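Local structure of probable dehydrogenase (Bordetella bronchiseptica, 3MOI) at residues A[176-181]-A[228-233]; A[181-186]-A[369-374]; A[201-204]-A[210-213]. The protein is a putative NAD(P)-dependent oxidoreductase of the GFO/IDH/MocA type, probably a dehydrogenase whose natural substrate is not established. All coordinates share one frame; numbering follows the deposited sequence.

Interaction 1 of 3, residues A[176-181]-A[228-233]; sequences YNQLPH and MVYSGY
Leu179 and Tyr230 form the tight part of this contact. Leu179 CD1 lies 3.6 Å from Tyr230 CB and 4.1 Å from Tyr230 CG, meeting the aromatic ring obliquely. The neighbouring Gln178 covers one face of that ring: its CB stands 4.1 Å from the Tyr230 centroid and 26° off the ring normal, which is CH-pi geometry. Tyr230 can receive both residues because its CG is anti to the backbone N (chi1 -171°), swinging the ring out from the strand to the turn. The placement of the Gln178 amide is doubtful, so the evidence rests on its aliphatic carbons, CB and CG. Within the GFO/IDH/MocA C-terminal domain, this is where the break between helix 174-177 and helix 179-190 rests on strand 225-231 of the mixed sheet. Gln178 departs from helical torsions, and its carbonyl O accepts from His181 N at 2.8 Å. The looser part lies toward Met228, where Leu179 CG and Met228 SD come no nearer than 4.2 Å. Even there solvent is not the boundary, since Ile183 and Ile186 of helix 179-190 also touch Met228. Val229, between the two contact residues of the strand, points away and packs on Met147 of the second subunit.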
ATOM      1  N   TYR A 176       7.508   2.860  17.877  1.00 34.45           N
ATOM      2  CA  TYR A 176       6.741   3.025  19.097  1.00 34.56           C
ATOM      3  C   TYR A 176       5.779   4.226  19.096  1.00 33.75           C
ATOM      4  O   TYR A 176       4.886   4.327  19.939  1.00 33.35           O
ATOM      5  CB  TYR A 176       7.723   3.226  20.234  1.00 34.48           C
ATOM      6  CG  TYR A 176       8.599   2.070  20.534  1.00 34.28           C
ATOM      7  CD1 TYR A 176       8.045   0.860  20.998  1.00 34.75           C
ATOM      8  CD2 TYR A 176      10.007   2.179  20.449  1.00 31.96           C
ATOM      9  CE1 TYR A 176       8.869  -0.227  21.316  1.00 32.70           C
ATOM     10  CE2 TYR A 176      10.841   1.084  20.733  1.00 29.13           C
ATOM     11  CZ  TYR A 176      10.272  -0.105  21.196  1.00 31.10           C
ATOM     12  OH  TYR A 176      11.072  -1.177  21.587  1.00 30.79           O
ATOM     13  N   ASN A 177       5.984   5.151  18.176  1.00 34.07           N
ATOM     14  CA  ASN A 177       5.275   6.457  18.215  1.00 33.79           C
ATOM     15  C   ASN A 177       4.293   6.636  17.046  1.00 33.52           C
ATOM     16  O   ASN A 177       3.535   7.619  17.000  1.00 34.28           O
ATOM     17  CB  ASN A 177       6.332   7.559  18.258  1.00 32.64           C
ATOM     18  CG  ASN A 177       7.218   7.428  19.504  1.00 35.54           C
ATOM     19  OD1 ASN A 177       6.762   7.664  20.611  1.00 36.35           O
ATOM     20  ND2 ASN A 177       8.478   7.004  19.328  1.00 38.92           N
ATOM     21  N   GLN A 178       4.335   5.722  16.071  1.00 32.77           N
ATOM     22  CA  GLN A 178       3.466   5.842  14.893  1.00 31.97           C
ATOM     23  C   GLN A 178       2.789   4.492  14.504  1.00 31.68           C
ATOM     24  O   GLN A 178       1.564   4.371  14.381  1.00 31.14           O
ATOM     25  CB  GLN A 178       4.274   6.423  13.752  1.00 32.00           C
ATOM     26  CG  GLN A 178       4.684   7.923  13.931  1.00 31.83           C
ATOM     27  CD  GLN A 178       3.450   8.856  13.809  1.00 32.32           C
ATOM     28  OE1 GLN A 178       2.749   9.135  14.795  1.00 30.01           O
ATOM     29  NE2 GLN A 178       3.153   9.265  12.597  1.00 26.86           N
ATOM     30  N   LEU A 179       3.580   3.463  14.340  1.00 31.63           N
ATOM     31  CA  LEU A 179       3.049   2.181  13.968  1.00 31.94           C
ATOM     32  C   LEU A 179       1.885   1.727  14.902  1.00 31.98           C
ATOM     33  O   LEU A 179       0.924   1.120  14.451  1.00 31.26           O
ATOM     34  CB  LEU A 179       4.196   1.185  13.997  1.00 32.14           C
ATOM     35  CG  LEU A 179       4.835   0.809  12.664  1.00 34.25           C
ATOM     36  CD1 LEU A 179       4.811   1.922  11.609  1.00 35.33           C
ATOM     37  CD2 LEU A 179       6.235   0.178  12.833  1.00 33.96           C
ATOM     38  N   PRO A 180       1.954   2.045  16.208  1.00 31.60           N
ATOM     39  CA  PRO A 180       0.821   1.585  17.010  1.00 31.37           C
ATOM     40  C   PRO A 180      -0.532   2.110  16.505  1.00 30.88           C
ATOM     41  O   PRO A 180      -1.551   1.417  16.614  1.00 30.31           O
ATOM     42  CB  PRO A 180       1.155   2.051  18.455  1.00 31.12           C
ATOM     43  CG  PRO A 180       2.632   2.001  18.508  1.00 32.57           C
ATOM     44  CD  PRO A 180       3.075   2.473  17.044  1.00 32.04           C
ATOM     45  N   HIS A 181      -0.551   3.283  15.899  1.00 31.53           N
ATOM     46  CA  HIS A 181      -1.808   3.786  15.338  1.00 31.49           C
ATOM     47  C   HIS A 181      -2.356   2.874  14.231  1.00 30.67           C
ATOM     48  O   HIS A 181      -3.558   2.599  14.173  1.00 31.14           O
ATOM     49  CB  HIS A 181      -1.633   5.211  14.830  1.00 32.64           C
ATOM     50  CG  HIS A 181      -1.342   6.216  15.895  1.00 33.15           C
ATOM     51  ND1 HIS A 181      -2.108   6.334  17.045  1.00 35.68           N
ATOM     52  CD2 HIS A 181      -0.426   7.215  15.944  1.00 36.17           C
ATOM     53  CE1 HIS A 181      -1.622   7.309  17.797  1.00 37.57           C
ATOM     54  NE2 HIS A 181      -0.618   7.883  17.139  1.00 39.70           N
ATOM     55  N   MET A 228       0.920  -2.920   6.141  1.00 31.10           N
ATOM     56  CA  MET A 228       1.099  -1.667   6.880  1.00 30.98           C
ATOM     57  C   MET A 228       2.422  -1.098   6.367  1.00 30.72           C
ATOM     58  O   MET A 228       3.451  -1.791   6.386  1.00 30.69           O
ATOM     59  CB  MET A 228       1.142  -1.982   8.375  1.00 30.60           C
ATOM     60  CG  MET A 228       1.437  -0.877   9.360  1.00 33.22           C
ATOM     61  SD  MET A 228       1.667  -1.462  11.112  1.00 28.23           S
ATOM     62  CE  MET A 228       0.682  -2.837  10.896  1.00 30.92           C
ATOM     63  N   VAL A 229       2.369   0.128   5.858  1.00 30.18           N
ATOM     64  CA  VAL A 229       3.523   0.833   5.361  1.00 29.79           C
ATOM     65  C   VAL A 229       3.545   2.231   5.954  1.00 30.71           C
ATOM     66  O   VAL A 229       2.528   2.919   5.996  1.00 31.94           O
ATOM     67  CB  VAL A 229       3.491   0.979   3.806  1.00 30.02           C
ATOM     68  CG1 VAL A 229       4.562   2.000   3.340  1.00 28.87           C
ATOM     69  CG2 VAL A 229       3.687  -0.352   3.106  1.00 25.47           C
ATOM     70  N   TYR A 230       4.714   2.683   6.381  1.00 31.42           N
ATOM     71  CA  TYR A 230       4.865   4.011   7.052  1.00 31.01           C
ATOM     72  C   TYR A 230       6.203   4.577   6.667  1.00 31.41           C
ATOM     73  O   TYR A 230       7.213   3.856   6.715  1.00 31.14           O
ATOM     74  CB  TYR A 230       4.840   3.898   8.589  1.00 29.95           C
ATOM     75  CG  TYR A 230       4.778   5.248   9.194  1.00 30.70           C
ATOM     76  CD1 TYR A 230       3.590   5.769   9.628  1.00 28.55           C
ATOM     77  CD2 TYR A 230       5.918   6.075   9.244  1.00 31.01           C
ATOM     78  CE1 TYR A 230       3.537   7.026  10.152  1.00 27.95           C
ATOM     79  CE2 TYR A 230       5.856   7.295   9.731  1.00 29.40           C
ATOM     80  CZ  TYR A 230       4.643   7.788  10.185  1.00 28.42           C
ATOM     81  OH  TYR A 230       4.564   9.064  10.697  1.00 31.89           O
ATOM     82  N   SER A 231       6.224   5.859   6.319  1.00 31.95           N
ATOM     83  CA  SER A 231       7.489   6.593   6.088  1.00 33.20           C
ATOM     84  C   SER A 231       7.344   8.046   6.559  1.00 34.33           C
ATOM     85  O   SER A 231       6.295   8.686   6.336  1.00 35.19           O
ATOM     86  CB  SER A 231       7.826   6.577   4.612  1.00 33.29           C
ATOM     87  OG  SER A 231       9.035   7.237   4.341  1.00 33.03           O
ATOM     88  N   GLY A 232       8.376   8.550   7.232  1.00 35.05           N
ATOM     89  CA  GLY A 232       8.289   9.809   7.987  1.00 35.26           C
ATOM     90  C   GLY A 232       9.334  10.827   7.595  1.00 35.51           C
ATOM     91  O   GLY A 232       9.571  11.770   8.324  1.00 35.19           O
ATOM     92  N   TYR A 233       9.944  10.654   6.420  1.00 36.16           N
ATOM     93  CA  TYR A 233      11.118  11.456   6.047  1.00 35.92           C
ATOM     94  C   TYR A 233      10.745  12.794   5.402  1.00 36.48           C
ATOM     95  O   TYR A 233      11.619  13.520   4.920  1.00 36.70           O
ATOM     96  CB  TYR A 233      12.037  10.620   5.144  1.00 35.66           C
ATOM     97  CG  TYR A 233      12.568   9.361   5.842  1.00 34.97           C
ATOM     98  CD1 TYR A 233      13.477   9.447   6.900  1.00 32.28           C
ATOM     99  CD2 TYR A 233      12.151   8.090   5.451  1.00 35.54           C
ATOM    100  CE1 TYR A 233      13.954   8.300   7.553  1.00 33.72           C
ATOM    101  CE2 TYR A 233      12.614   6.923   6.120  1.00 35.95           C
ATOM    102  CZ  TYR A 233      13.509   7.047   7.164  1.00 35.59           C
ATOM    103  OH  TYR A 233      13.972   5.933   7.797  1.00 35.98           O
TER

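Interaction 2 of 3, residues A[181-186]-A[369-374]; sequences HQIDSI and LEVCLA
Ile183 meets Val371 and Cys372 through its terminal methyl: Ile183 CD1 is 3.5 Å from Val371 CG1 and 4.0 Å from Cys372 SG. A second approach, Ile183 CG2 to Val371 CG1 at 3.9 Å, shows that the Val371 methyl lies against both branches of the isoleucine. Ile183 and Val371 lie alongside each other, running in opposite senses. Val371 CG1 is anti to its backbone nitrogen (chi1 170°), which turns this methyl, and not CG2, into the interface. The nearest alpha carbons, Ile183 CA and Val371 CA, are 7.8 Å apart, and the contacts across that gap, Ile183 with Val371 and Cys372, are apolar.

The next shell holds this small patch from the sheet side. Ile194, at the start of strand 194-202, touches both Ile183 and Val371, while Met228 of strand 225-231 packs on Ile183. Helices 179-190 and 362-381 thus lie side by side against the mixed sheet of the C-terminal domain, although 182 residues separate the two segments in sequence. A polar tie reinforces the pairing: Asp184 OD1 is hydrogen-bonded to Thr368 OG1, one residue before segment 369-374, and Trp364 NE1 adds a weak bond to the same oxygen.

Further out, helix 179-190 is braced internally. Ser185 OG donates to His181 O over 2.7 Å, with a C=O...OG angle of 162°, and Ser185 N reaches the same carbonyl oxygen at 3.2 Å, so two donors share it. The His181 side chain touches Arg124 and Lys95, the lysine of a Glu-Lys-Pro sequence as in relatives of this family, consistent with a place near the probable active-site cleft. On the other helix, Val371 also packs on Arg387.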
ATOM      1  N   HIS A 181      -0.551   3.283  15.899  1.00 31.53           N
ATOM      2  CA  HIS A 181      -1.808   3.786  15.338  1.00 31.49           C
ATOM      3  C   HIS A 181      -2.356   2.874  14.231  1.00 30.67           C
ATOM      4  O   HIS A 181      -3.558   2.599  14.173  1.00 31.14           O
ATOM      5  CB  HIS A 181      -1.633   5.211  14.830  1.00 32.64           C
ATOM      6  CG  HIS A 181      -1.342   6.216  15.895  1.00 33.15           C
ATOM      7  ND1 HIS A 181      -2.108   6.334  17.045  1.00 35.68           N
ATOM      8  CD2 HIS A 181      -0.426   7.215  15.944  1.00 36.17           C
ATOM      9  CE1 HIS A 181      -1.622   7.309  17.797  1.00 37.57           C
ATOM     10  NE2 HIS A 181      -0.618   7.883  17.139  1.00 39.70           N
ATOM     11  N   GLN A 182      -1.488   2.328  13.416  1.00 29.21           N
ATOM     12  CA  GLN A 182      -1.949   1.438  12.384  1.00 29.49           C
ATOM     13  C   GLN A 182      -2.278   0.092  12.987  1.00 30.12           C
ATOM     14  O   GLN A 182      -3.290  -0.522  12.659  1.00 32.22           O
ATOM     15  CB  GLN A 182      -0.883   1.304  11.288  1.00 29.92           C
ATOM     16  CG  GLN A 182      -0.663   2.599  10.528  1.00 29.96           C
ATOM     17  CD  GLN A 182       0.472   2.587   9.601  1.00 33.00           C
ATOM     18  OE1 GLN A 182       1.536   2.188   9.970  1.00 42.99           O
ATOM     19  NE2 GLN A 182       0.276   3.065   8.372  1.00 34.63           N
ATOM     20  N   ILE A 183      -1.437  -0.381  13.895  1.00 29.21           N
ATOM     21  CA  ILE A 183      -1.649  -1.680  14.418  1.00 28.42           C
ATOM     22  C   ILE A 183      -2.981  -1.652  15.143  1.00 29.58           C
ATOM     23  O   ILE A 183      -3.779  -2.546  14.978  1.00 28.49           O
ATOM     24  CB  ILE A 183      -0.532  -2.092  15.375  1.00 28.86           C
ATOM     25  CG1 ILE A 183       0.817  -2.208  14.654  1.00 29.22           C
ATOM     26  CG2 ILE A 183      -0.852  -3.432  16.101  1.00 23.53           C
ATOM     27  CD1 ILE A 183       1.979  -2.368  15.645  1.00 26.85           C
ATOM     28  N   ASP A 184      -3.229  -0.634  15.959  1.00 30.70           N
ATOM     29  CA  ASP A 184      -4.468  -0.623  16.735  1.00 32.03           C
ATOM     30  C   ASP A 184      -5.675  -0.514  15.837  1.00 33.51           C
ATOM     31  O   ASP A 184      -6.731  -1.076  16.147  1.00 33.43           O
ATOM     32  CB  ASP A 184      -4.507   0.530  17.725  1.00 32.64           C
ATOM     33  CG  ASP A 184      -3.533   0.351  18.878  1.00 35.07           C
ATOM     34  OD1 ASP A 184      -3.200  -0.798  19.237  1.00 37.26           O
ATOM     35  OD2 ASP A 184      -3.078   1.381  19.399  1.00 42.02           O
ATOM     36  N   SER A 185      -5.519   0.192  14.707  1.00 34.49           N
ATOM     37  CA  SER A 185      -6.642   0.346  13.797  1.00 35.21           C
ATOM     38  C   SER A 185      -6.956  -0.978  13.135  1.00 34.06           C
ATOM     39  O   SER A 185      -8.154  -1.341  12.949  1.00 33.26           O
ATOM     40  CB  SER A 185      -6.354   1.436  12.770  1.00 35.68           C
ATOM     41  OG  SER A 185      -6.140   2.651  13.501  1.00 38.67           O
ATOM     42  N   ILE A 186      -5.894  -1.702  12.792  1.00 32.33           N
ATOM     43  CA  ILE A 186      -6.073  -2.996  12.145  1.00 31.83           C
ATOM     44  C   ILE A 186      -6.788  -3.919  13.114  1.00 31.79           C
ATOM     45  O   ILE A 186      -7.783  -4.493  12.779  1.00 32.86           O
ATOM     46  CB  ILE A 186      -4.760  -3.549  11.698  1.00 31.98           C
ATOM     47  CG1 ILE A 186      -4.215  -2.721  10.514  1.00 33.89           C
ATOM     48  CG2 ILE A 186      -4.889  -4.951  11.290  1.00 31.69           C
ATOM     49  CD1 ILE A 186      -2.765  -2.992  10.209  1.00 34.81           C
ATOM     50  N   LEU A 369       2.249  -3.694  22.103  1.00 31.03           N
ATOM     51  CA  LEU A 369       3.705  -3.635  22.337  1.00 30.92           C
ATOM     52  C   LEU A 369       4.328  -4.888  21.709  1.00 31.72           C
ATOM     53  O   LEU A 369       5.303  -4.758  20.981  1.00 32.38           O
ATOM     54  CB  LEU A 369       4.019  -3.499  23.807  1.00 31.00           C
ATOM     55  CG  LEU A 369       5.466  -3.628  24.288  1.00 30.78           C
ATOM     56  CD1 LEU A 369       6.423  -2.555  23.719  1.00 27.56           C
ATOM     57  CD2 LEU A 369       5.438  -3.584  25.763  1.00 27.93           C
ATOM     58  N   GLU A 370       3.715  -6.080  21.842  1.00 31.25           N
ATOM     59  CA  GLU A 370       4.400  -7.284  21.318  1.00 30.63           C
ATOM     60  C   GLU A 370       4.460  -7.251  19.845  1.00 31.18           C
ATOM     61  O   GLU A 370       5.417  -7.714  19.261  1.00 31.68           O
ATOM     62  CB  GLU A 370       3.765  -8.573  21.762  1.00 29.71           C
ATOM     63  CG  GLU A 370       3.996  -8.839  23.236  1.00 32.20           C
ATOM     64  CD  GLU A 370       3.172  -9.973  23.806  1.00 35.60           C
ATOM     65  OE1 GLU A 370       2.371 -10.586  23.070  1.00 38.43           O
ATOM     66  OE2 GLU A 370       3.332 -10.295  25.008  1.00 40.37           O
ATOM     67  N   VAL A 371       3.435  -6.688  19.216  1.00 31.52           N
ATOM     68  CA  VAL A 371       3.466  -6.601  17.764  1.00 30.22           C
ATOM     69  C   VAL A 371       4.585  -5.646  17.318  1.00 30.40           C
ATOM     70  O   VAL A 371       5.342  -5.963  16.422  1.00 28.46           O
ATOM     71  CB  VAL A 371       2.112  -6.159  17.202  1.00 30.44           C
ATOM     72  CG1 VAL A 371       2.233  -5.835  15.737  1.00 25.31           C
ATOM     73  CG2 VAL A 371       1.028  -7.246  17.491  1.00 29.56           C
ATOM     74  N   CYS A 372       4.715  -4.494  17.959  1.00 30.87           N
ATOM     75  CA  CYS A 372       5.899  -3.670  17.703  1.00 31.94           C
ATOM     76  C   CYS A 372       7.221  -4.448  17.866  1.00 32.18           C
ATOM     77  O   CYS A 372       8.115  -4.348  17.009  1.00 33.24           O
ATOM     78  CB  CYS A 372       5.967  -2.494  18.666  1.00 32.08           C
ATOM     79  SG  CYS A 372       4.608  -1.308  18.492  1.00 35.39           S
ATOM     80  N   LEU A 373       7.368  -5.228  18.936  1.00 31.31           N
ATOM     81  CA  LEU A 373       8.633  -5.977  19.134  1.00 30.90           C
ATOM     82  C   LEU A 373       8.848  -6.958  17.999  1.00 30.96           C
ATOM     83  O   LEU A 373       9.983  -7.175  17.577  1.00 33.21           O
ATOM     84  CB  LEU A 373       8.699  -6.715  20.494  1.00 30.12           C
ATOM     85  CG  LEU A 373       8.720  -5.746  21.727  1.00 30.61           C
ATOM     86  CD1 LEU A 373       8.498  -6.450  23.074  1.00 27.42           C
ATOM     87  CD2 LEU A 373       9.979  -4.897  21.782  1.00 25.11           C
ATOM     88  N   ALA A 374       7.772  -7.506  17.464  1.00 30.08           N
ATOM     89  CA  ALA A 374       7.886  -8.503  16.428  1.00 29.87           C
ATOM     90  C   ALA A 374       8.308  -7.831  15.117  1.00 30.03           C
ATOM     91  O   ALA A 374       9.059  -8.414  14.310  1.00 31.20           O
ATOM     92  CB  ALA A 374       6.583  -9.305  16.298  1.00 28.33           C
TER

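Interaction 3 of 3, residues A[201-204]-A[210-213]; sequences TGRL and TEGN
A classic beta bulge joins Gly202 to Gly212 and Asn213, in the hairpin that connects strands 194-202 and 213-220. Gly202 N donates to Asn213 O at 2.9 Å with an N-H...O angle of 159°. In return Gly202 O receives two amides: Gly212 N at 3.0 Å and, by a weak bond, Asn213 N at 3.4 Å. Two consecutive residues facing one is what defines the bulge, and it falls at the antiparallel hydrogen-bonded pair Gly202-Asn213, where the strand ladder gives way to the connecting loop. The two segments run steeply across each other, 108° end to end, yet stay close, with Arg203 CA 4.6 Å from Glu211 CA. Arg203 lies beside Glu211, pointing the same way, and Glu211 OE2 sits over a guanidinium face, 3.1 Å from Arg203 NH1. Because the oxygen is well out of that plane, the salt bridge rests on charge without a directed N-H. A bend at chi2 (81°) turns the Glu211 carboxylate toward Arg203, and Thr168 OG1 bonds its other oxygen, OE1. Nearer the backbone, Glu211 CG packs on Thr201 CB at 3.9 Å. The aliphatic part of Arg203 runs over the loop backbone, with Arg203 CG 3.4 Å from Thr210 O.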
ATOM      1  N   THR A 201      12.424  -2.530   8.510  1.00 35.14           N
ATOM      2  CA  THR A 201      12.451  -1.102   8.904  1.00 34.44           C
ATOM      3  C   THR A 201      13.717  -0.457   8.330  1.00 34.41           C
ATOM      4  O   THR A 201      14.657  -1.136   8.083  1.00 32.89           O
ATOM      5  CB  THR A 201      12.546  -0.960  10.404  1.00 34.35           C
ATOM      6  OG1 THR A 201      13.747  -1.644  10.800  1.00 32.30           O
ATOM      7  CG2 THR A 201      11.316  -1.562  11.090  1.00 30.24           C
ATOM      8  N   GLY A 202      13.703   0.855   8.140  1.00 35.03           N
ATOM      9  CA  GLY A 202      14.872   1.628   7.734  1.00 36.08           C
ATOM     10  C   GLY A 202      15.082   2.818   8.649  1.00 38.10           C
ATOM     11  O   GLY A 202      14.147   3.311   9.342  1.00 37.96           O
ATOM     12  N   ARG A 203      16.334   3.247   8.689  1.00 39.70           N
ATOM     13  CA  ARG A 203      16.778   4.423   9.434  1.00 39.55           C
ATOM     14  C   ARG A 203      17.580   5.199   8.438  1.00 38.18           C
ATOM     15  O   ARG A 203      18.786   5.304   8.520  1.00 37.33           O
ATOM     16  CB  ARG A 203      17.686   4.021  10.560  1.00 40.67           C
ATOM     17  CG  ARG A 203      17.028   3.212  11.621  1.00 46.60           C
ATOM     18  CD  ARG A 203      17.932   3.171  12.821  1.00 55.33           C
ATOM     19  NE  ARG A 203      18.659   1.922  12.844  1.00 63.96           N
ATOM     20  CZ  ARG A 203      18.709   1.107  13.900  1.00 72.59           C
ATOM     21  NH1 ARG A 203      18.100   1.443  15.064  1.00 73.59           N
ATOM     22  NH2 ARG A 203      19.373  -0.064  13.790  1.00 74.21           N
ATOM     23  N   LEU A 204      16.889   5.761   7.477  1.00 37.45           N
ATOM     24  CA  LEU A 204      17.568   6.328   6.349  1.00 37.60           C
ATOM     25  C   LEU A 204      18.349   7.619   6.588  1.00 37.88           C
ATOM     26  O   LEU A 204      18.988   8.097   5.680  1.00 37.31           O
ATOM     27  CB  LEU A 204      16.551   6.509   5.230  1.00 37.49           C
ATOM     28  CG  LEU A 204      15.906   5.169   4.830  1.00 36.90           C
ATOM     29  CD1 LEU A 204      15.234   5.324   3.532  1.00 35.63           C
ATOM     30  CD2 LEU A 204      16.921   3.987   4.792  1.00 32.69           C
ATOM     31  N   THR A 210      16.931   6.849  14.212  1.00 36.36           N
ATOM     32  CA  THR A 210      15.919   5.996  14.702  1.00 34.93           C
ATOM     33  C   THR A 210      15.117   5.570  13.477  1.00 34.43           C
ATOM     34  O   THR A 210      15.344   6.039  12.398  1.00 34.42           O
ATOM     35  CB  THR A 210      15.048   6.684  15.757  1.00 35.17           C
ATOM     36  OG1 THR A 210      14.101   5.721  16.284  1.00 36.41           O
ATOM     37  CG2 THR A 210      14.308   7.870  15.173  1.00 33.74           C
ATOM     38  N   GLU A 211      14.169   4.667  13.651  1.00 33.39           N
ATOM     39  CA  GLU A 211      13.434   4.165  12.539  1.00 32.32           C
ATOM     40  C   GLU A 211      12.547   5.264  11.987  1.00 31.34           C
ATOM     41  O   GLU A 211      11.752   5.833  12.702  1.00 31.43           O
ATOM     42  CB  GLU A 211      12.592   2.958  12.963  1.00 32.17           C
ATOM     43  CG  GLU A 211      13.386   1.676  13.164  1.00 32.66           C
ATOM     44  CD  GLU A 211      14.089   1.555  14.499  1.00 34.59           C
ATOM     45  OE1 GLU A 211      13.682   2.288  15.426  1.00 34.24           O
ATOM     46  OE2 GLU A 211      15.074   0.737  14.614  1.00 39.06           O
ATOM     47  N   GLY A 212      12.690   5.553  10.713  1.00 30.74           N
ATOM     48  CA  GLY A 212      11.754   6.398  10.019  1.00 30.91           C
ATOM     49  C   GLY A 212      10.830   5.764   9.001  1.00 31.19           C
ATOM     50  O   GLY A 212       9.840   6.396   8.635  1.00 31.67           O
ATOM     51  N   ASN A 213      11.109   4.539   8.527  1.00 31.35           N
ATOM     52  CA  ASN A 213      10.127   3.830   7.673  1.00 30.60           C
ATOM     53  C   ASN A 213       9.975   2.360   7.935  1.00 31.24           C
ATOM     54  O   ASN A 213      10.892   1.663   8.361  1.00 32.85           O
ATOM     55  CB  ASN A 213      10.449   4.011   6.201  1.00 30.62           C
ATOM     56  CG  ASN A 213      11.817   3.393   5.799  1.00 29.59           C
ATOM     57  OD1 ASN A 213      12.835   3.735   6.342  1.00 34.06           O
ATOM     58  ND2 ASN A 213      11.810   2.518   4.846  1.00 27.61           N
TER

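Interactions 1 and 2 share His181 and helix 179-190; their centres are 10 Å apart, and their segments alternate along the chain. Gln182 joins them directly, its NE2 probably hydrogen-bonded to Val229 O at 3.3 Å. Interaction 3 is nested in sequence within the spans closed by both others. Its centre lies 10 Å from that of interaction 1, where Tyr233 OH meets Leu204 N at 2.9 Å, a probable hydrogen bond. Interactions 2 and 3, with centres 16 Å apart, do not touch. Together they run from the helix pair to the hairpin end of one mixed sheet. Interactions 1 and 3 reach the second subunit, which probably faces the sheet side bearing Val229, opposite the helices.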